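PDB 1U69: PhnB-like domain-containing protein from Pseudomonas aeruginosa, which is of unknown function but belongs to the PhnB-like group of the glyoxalase clan and has been proposed as a potential drug-resistance protein. Local coordinates for residues 11-16 and 114-119. Sequence-based numbering, arbitrary orientation.
Sequences LWYDSA and WGISWQ
Trp12 O and Trp114 O are joined by one water, which donates a hydrogen bond to each, at 3.0 Å and 2.8 Å respectively. Trp12 O also accepts from His74 NE2.

Tyr13 turns the edge of its ring toward the face of the five-membered ring of Trp114. The two planes stand at 75°, an offset edge-to-face pair. Tyr13 CE1 comes within 3.5 Å of Trp114 CB, near the phenol plane. With CG anti to the carbonyl carbon (chi1 -54°), the Trp114 indole lies beside the phenol and carries NE1 to within 3.5 Å of Ala16 CB.

Ile116 CD1 packs at the far end of the same phenol, 3.6 Å from Tyr13 CZ and tightly at 3.2 Å from Tyr13 OH, without bonding. The two side chains cross at about a right angle. Leu11 adds a looser apolar touch, CD1 to Ile116 CD1 at 4.1 Å. The Tyr13 hydroxyl is hydrogen-bonded to that of Tyr24.

The contact packs the end of strand 7-13 and the turn after it against the loop leading into strand 117-122 of the other sheet. Both sheets have strand order 1-4-3-2, consistent with the paired βαβββ modules of the glyoxalase clan. Strand 7-13, outermost within the chain, runs parallel to strand 61-67, and Leu11 also pairs antiparallel with a strand of the second subunit, extending the sheet. Ala16 is the N-cap of helix 17-27, which touches Tyr13, Trp114 and Ile116.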
loop_
_atom_site.group_PDB
_atom_site.type_symbol
_atom_site.label_atom_id
_atom_site.label_comp_id
_atom_site.label_asym_id
_atom_site.label_seq_id
_atom_site.Cartn_x
_atom_site.Cartn_y
_atom_site.Cartn_z
ATOM N N LEU A 11 17.345 7.394 -4.086
ATOM C CA LEU A 11 17.955 7.079 -5.368
ATOM C C LEU A 11 19.019 8.119 -5.667
ATOM O O LEU A 11 18.776 9.314 -5.513
ATOM C CB LEU A 11 16.899 7.081 -6.463
ATOM C CG LEU A 11 15.859 5.966 -6.299
ATOM C CD1 LEU A 11 14.682 6.240 -7.204
ATOM C CD2 LEU A 11 16.491 4.615 -6.584
ATOM N N TRP A 12 20.187 7.643 -6.099
ATOM C CA TRP A 12 21.374 8.470 -6.333
ATOM C C TRP A 12 21.337 9.036 -7.746
ATOM O O TRP A 12 21.083 8.307 -8.707
ATOM C CB TRP A 12 22.628 7.606 -6.150
ATOM C CG TRP A 12 23.927 8.327 -5.971
ATOM C CD1 TRP A 12 24.648 8.975 -6.927
ATOM C CD2 TRP A 12 24.679 8.423 -4.764
ATOM N NE1 TRP A 12 25.801 9.481 -6.381
ATOM C CE2 TRP A 12 25.849 9.157 -5.054
ATOM C CE3 TRP A 12 24.488 7.965 -3.463
ATOM C CZ2 TRP A 12 26.808 9.453 -4.090
ATOM C CZ3 TRP A 12 25.445 8.261 -2.499
ATOM C CH2 TRP A 12 26.585 9.003 -2.818
ATOM N N TYR A 13 21.590 10.334 -7.864
ATOM C CA TYR A 13 21.707 11.013 -9.156
ATOM C C TYR A 13 22.995 11.825 -9.203
ATOM O O TYR A 13 23.544 12.196 -8.169
ATOM C CB TYR A 13 20.511 11.952 -9.401
ATOM C CG TYR A 13 19.199 11.224 -9.503
ATOM C CD1 TYR A 13 18.738 10.744 -10.723
ATOM C CD2 TYR A 13 18.420 11.001 -8.364
ATOM C CE1 TYR A 13 17.554 10.038 -10.810
ATOM C CE2 TYR A 13 17.233 10.311 -8.443
ATOM C CZ TYR A 13 16.803 9.829 -9.658
ATOM O OH TYR A 13 15.628 9.114 -9.693
ATOM N N ASP A 14 23.471 12.070 -10.421
ATOM C CA ASP A 14 24.577 12.974 -10.700
ATOM C C ASP A 14 23.983 14.330 -11.103
ATOM O O ASP A 14 23.724 14.591 -12.286
ATOM C CB ASP A 14 25.410 12.393 -11.845
ATOM C CG ASP A 14 26.654 13.192 -12.139
ATOM O OD1 ASP A 14 26.992 14.094 -11.361
ATOM O OD2 ASP A 14 27.353 12.955 -13.143
ATOM N N SER A 15 23.747 15.177 -10.116
ATOM C CA SER A 15 23.180 16.504 -10.325
ATOM C C SER A 15 21.876 16.550 -11.139
ATOM O O SER A 15 21.662 17.511 -11.869
ATOM C CB SER A 15 24.207 17.384 -11.045
ATOM O OG SER A 15 24.111 17.159 -12.446
ATOM N N ALA A 16 21.035 15.527 -11.060
ATOM C CA ALA A 16 19.818 15.463 -11.876
ATOM C C ALA A 16 18.550 15.108 -11.091
ATOM O O ALA A 16 17.513 14.823 -11.705
ATOM C CB ALA A 16 20.015 14.451 -12.985
ATOM N N TRP A 114 18.472 8.113 -16.236
ATOM C CA TRP A 114 19.430 8.210 -15.130
ATOM C C TRP A 114 19.923 6.826 -14.724
ATOM O O TRP A 114 20.682 6.679 -13.770
ATOM C CB TRP A 114 18.782 8.990 -13.965
ATOM C CG TRP A 114 18.283 10.303 -14.484
ATOM C CD1 TRP A 114 19.026 11.429 -14.693
ATOM C CD2 TRP A 114 16.975 10.591 -14.990
ATOM N NE1 TRP A 114 18.250 12.413 -15.262
ATOM C CE2 TRP A 114 16.984 11.928 -15.449
ATOM C CE3 TRP A 114 15.782 9.869 -15.073
ATOM C CZ2 TRP A 114 15.862 12.539 -15.989
ATOM C CZ3 TRP A 114 14.676 10.471 -15.610
ATOM C CH2 TRP A 114 14.720 11.797 -16.070
ATOM N N GLY A 115 19.525 5.821 -15.504
ATOM C CA GLY A 115 20.004 4.465 -15.344
ATOM C C GLY A 115 19.216 3.599 -14.393
ATOM O O GLY A 115 19.637 2.466 -14.132
ATOM N N ILE A 116 18.086 4.095 -13.890
ATOM C CA ILE A 116 17.283 3.339 -12.920
ATOM C C ILE A 116 16.408 2.350 -13.666
ATOM O O ILE A 116 15.836 2.679 -14.704
ATOM C CB ILE A 116 16.454 4.307 -12.068
ATOM C CG1 ILE A 116 17.408 5.094 -11.161
ATOM C CG2 ILE A 116 15.389 3.565 -11.274
ATOM C CD1 ILE A 116 16.878 6.385 -10.712
ATOM N N SER A 117 16.308 1.139 -13.143
ATOM C CA SER A 117 15.523 0.085 -13.765
ATOM C C SER A 117 14.046 0.160 -13.372
ATOM O O SER A 117 13.704 0.297 -12.198
ATOM C CB SER A 117 16.059 -1.298 -13.378
ATOM O OG SER A 117 17.278 -1.613 -14.063
ATOM N N TRP A 118 13.180 0.072 -14.372
ATOM C CA TRP A 118 11.739 -0.023 -14.187
ATOM C C TRP A 118 11.263 -1.307 -14.841
ATOM O O TRP A 118 11.819 -1.713 -15.852
ATOM C CB TRP A 118 11.038 1.165 -14.861
ATOM C CG TRP A 118 11.373 2.472 -14.249
ATOM C CD1 TRP A 118 12.497 3.208 -14.467
ATOM C CD2 TRP A 118 10.599 3.196 -13.292
ATOM N NE1 TRP A 118 12.466 4.355 -13.709
ATOM C CE2 TRP A 118 11.312 4.371 -12.978
ATOM C CE3 TRP A 118 9.364 2.974 -12.668
ATOM C CZ2 TRP A 118 10.838 5.321 -12.077
ATOM C CZ3 TRP A 118 8.900 3.919 -11.761
ATOM C CH2 TRP A 118 9.641 5.071 -11.470
ATOM N N GLN A 119 10.251 -1.939 -14.252
ATOM C CA GLN A 119 9.523 -3.036 -14.879
ATOM C C GLN A 119 8.088 -2.566 -15.094
ATOM O O GLN A 119 7.434 -2.122 -14.160
ATOM C CB GLN A 119 9.506 -4.274 -13.988
ATOM C CG GLN A 119 10.863 -4.893 -13.714
ATOM C CD GLN A 119 10.727 -6.028 -12.729
ATOM O OE1 GLN A 119 10.002 -6.987 -13.006
ATOM N NE2 GLN A 119 11.386 -5.924 -11.569
HETATM O O HOH W 1 21.475 8.337 -11.645
#